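Long-range contact in CELL WALL surface anchor family protein (PDB 2Y1V), which forms the backbone of a Streptococcus pneumoniae pilus as its major pilin, a multidomain subunit that polymerises into the fibre: residues V292-G297 with K407-T412. Residues are numbered along the deposited sequence; the frame is centred on the assembly and turned at random.
Sequences VTFNYG and KPLDPT. With NI (nickel (II) ion), chain D.
Phe294 and Leu409 face each other as a single antiparallel, hydrogen-bonded pair where the loop 407-412 runs along strand 288-297. Two backbone bonds hold them together: Phe294 N gives its hydrogen to Leu409 O at 2.8 Å, nearly straight at 171°, and Leu409 N returns one to Phe294 O, more bent at 141°.

From CB outward, Leu409 first meets CB of Phe294, 3.9 Å away. With chi1 at -64° CG turns beside its own backbone N, so that Leu409 CG lies about equally near Phe294 CD2 and Tyr296 CE1. Leu409 CD1 ends 3.7 Å from Phe294 CD2, and the two side chains run side by side, pointing the same way. Tyr296 reaches Leu409 at an angle; Tyr296 OH is hydrogen-bonded to Gly127 O. Ile163 of strand 149-167, in another sheet, packs on both Phe294 and Leu409.

Pro408 lies beside Thr293 and Asn295, with Pro408 CB against Thr293 CG2 and 3.4 Å from Asn295 OD1. Thr293 CG2 also packs on Leu409 O, while Thr293 OG1 is hydrogen-bonded to Thr305 OG1.

At the other end Asp410 places CG anti to its backbone N, and Asp410 OD1 binds nickel at 2.4 Å. Pro411 O is a second ligand, 2.5 Å from the nickel; Asp291 OD1 and Glu413 OE2 also bind, and Val292 O lies 2.7 Å from the nickel. Asp410 OD1 sits 2.9 Å from Val292 O, two acceptors with no hydrogen bond between them; both turn to the same nickel, which probably offsets their repulsion. Apolar packing thus gathers around Leu409 and metal coordination at Asp410 and Pro411: bridge and nickel together join this loop to strand 288-297.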
loop_
_atom_site.group_PDB
_atom_site.type_symbol
_atom_site.label_atom_id
_atom_site.label_comp_id
_atom_site.label_asym_id
_atom_site.label_seq_id
_atom_site.Cartn_x
_atom_site.Cartn_y
_atom_site.Cartn_z
ATOM N N VAL A 292 0.468 0.829 -1.985
ATOM C CA VAL A 292 -0.334 0.122 -2.963
ATOM C C VAL A 292 0.381 -1.074 -3.557
ATOM O O VAL A 292 1.591 -1.058 -3.679
ATOM C CB VAL A 292 -0.711 1.066 -4.111
ATOM C CG1 VAL A 292 -1.407 0.307 -5.234
ATOM C CG2 VAL A 292 -1.576 2.179 -3.580
ATOM N N THR A 293 -0.384 -2.099 -3.930
ATOM C CA THR A 293 0.140 -3.200 -4.725
ATOM C C THR A 293 -0.807 -3.505 -5.858
ATOM O O THR A 293 -2.020 -3.367 -5.722
ATOM C CB THR A 293 0.384 -4.475 -3.884
ATOM O OG1 THR A 293 1.011 -4.104 -2.656
ATOM C CG2 THR A 293 1.310 -5.443 -4.628
ATOM N N PHE A 294 -0.256 -3.909 -6.992
ATOM C CA PHE A 294 -1.093 -4.277 -8.131
ATOM C C PHE A 294 -0.831 -5.730 -8.414
ATOM O O PHE A 294 0.298 -6.123 -8.698
ATOM C CB PHE A 294 -0.765 -3.440 -9.373
ATOM C CG PHE A 294 -1.511 -3.869 -10.612
ATOM C CD1 PHE A 294 -2.865 -3.602 -10.748
ATOM C CD2 PHE A 294 -0.854 -4.522 -11.648
ATOM C CE1 PHE A 294 -3.563 -3.986 -11.894
ATOM C CE2 PHE A 294 -1.545 -4.911 -12.806
ATOM C CZ PHE A 294 -2.904 -4.639 -12.932
ATOM N N ASN A 295 -1.889 -6.515 -8.339
ATOM C CA ASN A 295 -1.798 -7.955 -8.406
ATOM C C ASN A 295 -2.578 -8.437 -9.606
ATOM O O ASN A 295 -3.800 -8.281 -9.658
ATOM C CB ASN A 295 -2.361 -8.555 -7.126
ATOM C CG ASN A 295 -1.523 -8.226 -5.921
ATOM O OD1 ASN A 295 -0.507 -8.875 -5.669
ATOM N ND2 ASN A 295 -1.952 -7.224 -5.145
ATOM N N TYR A 296 -1.864 -9.017 -10.567
ATOM C CA TYR A 296 -2.426 -9.311 -11.883
ATOM C C TYR A 296 -1.885 -10.641 -12.412
ATOM O O TYR A 296 -0.968 -11.225 -11.842
ATOM C CB TYR A 296 -2.069 -8.190 -12.864
ATOM C CG TYR A 296 -0.604 -8.189 -13.273
ATOM C CD1 TYR A 296 0.390 -7.741 -12.404
ATOM C CD2 TYR A 296 -0.210 -8.639 -14.532
ATOM C CE1 TYR A 296 1.761 -7.735 -12.780
ATOM C CE2 TYR A 296 1.133 -8.640 -14.913
ATOM C CZ TYR A 296 2.108 -8.192 -14.029
ATOM O OH TYR A 296 3.432 -8.219 -14.409
ATOM N N GLY A 297 -2.470 -11.120 -13.497
ATOM C CA GLY A 297 -2.044 -12.365 -14.087
ATOM C C GLY A 297 -2.960 -12.832 -15.182
ATOM O O GLY A 297 -4.095 -12.340 -15.328
ATOM N N LYS A 407 5.280 -11.767 -10.636
ATOM C CA LYS A 407 5.413 -10.986 -9.421
ATOM C C LYS A 407 4.488 -9.769 -9.527
ATOM O O LYS A 407 4.209 -9.300 -10.629
ATOM C CB LYS A 407 6.874 -10.574 -9.206
ATOM C CG LYS A 407 7.404 -9.488 -10.156
ATOM C CD LYS A 407 8.916 -9.262 -9.968
ATOM C CE LYS A 407 9.434 -8.173 -10.915
ATOM N NZ LYS A 407 10.866 -7.808 -10.663
ATOM N N PRO A 408 3.986 -9.264 -8.390
ATOM C CA PRO A 408 3.074 -8.109 -8.423
ATOM C C PRO A 408 3.800 -6.780 -8.720
ATOM O O PRO A 408 5.013 -6.690 -8.529
ATOM C CB PRO A 408 2.496 -8.098 -7.008
ATOM C CG PRO A 408 3.586 -8.698 -6.170
ATOM C CD PRO A 408 4.152 -9.797 -7.027
ATOM N N LEU A 409 3.078 -5.765 -9.192
ATOM C CA LEU A 409 3.675 -4.448 -9.301
ATOM C C LEU A 409 3.591 -3.759 -7.947
ATOM O O LEU A 409 2.554 -3.791 -7.285
ATOM C CB LEU A 409 3.003 -3.603 -10.378
ATOM C CG LEU A 409 3.141 -4.121 -11.805
ATOM C CD1 LEU A 409 2.420 -3.188 -12.740
ATOM C CD2 LEU A 409 4.604 -4.256 -12.220
ATOM N N ASP A 410 4.687 -3.143 -7.525
ATOM C CA ASP A 410 4.713 -2.534 -6.213
ATOM C C ASP A 410 5.389 -1.190 -6.316
ATOM O O ASP A 410 6.613 -1.102 -6.214
ATOM C CB ASP A 410 5.435 -3.431 -5.205
ATOM C CG ASP A 410 5.123 -3.068 -3.755
ATOM O OD1 ASP A 410 4.243 -2.216 -3.513
ATOM O OD2 ASP A 410 5.764 -3.653 -2.837
ATOM N N PRO A 411 4.590 -0.137 -6.533
ATOM C CA PRO A 411 5.135 1.205 -6.597
ATOM C C PRO A 411 5.585 1.715 -5.225
ATOM O O PRO A 411 5.054 1.304 -4.190
ATOM C CB PRO A 411 3.953 2.050 -7.097
ATOM C CG PRO A 411 2.752 1.329 -6.668
ATOM C CD PRO A 411 3.121 -0.150 -6.660
ATOM N N THR A 412 6.582 2.593 -5.240
ATOM C CA THR A 412 6.961 3.339 -4.069
ATOM C C THR A 412 5.857 4.368 -3.791
ATOM O O THR A 412 5.104 4.760 -4.697
ATOM C CB THR A 412 8.309 4.033 -4.304
ATOM O OG1 THR A 412 8.230 4.814 -5.503
ATOM C CG2 THR A 412 9.424 2.984 -4.466
HETATM NI NI NI D . 3.770 -0.088 -2.517
#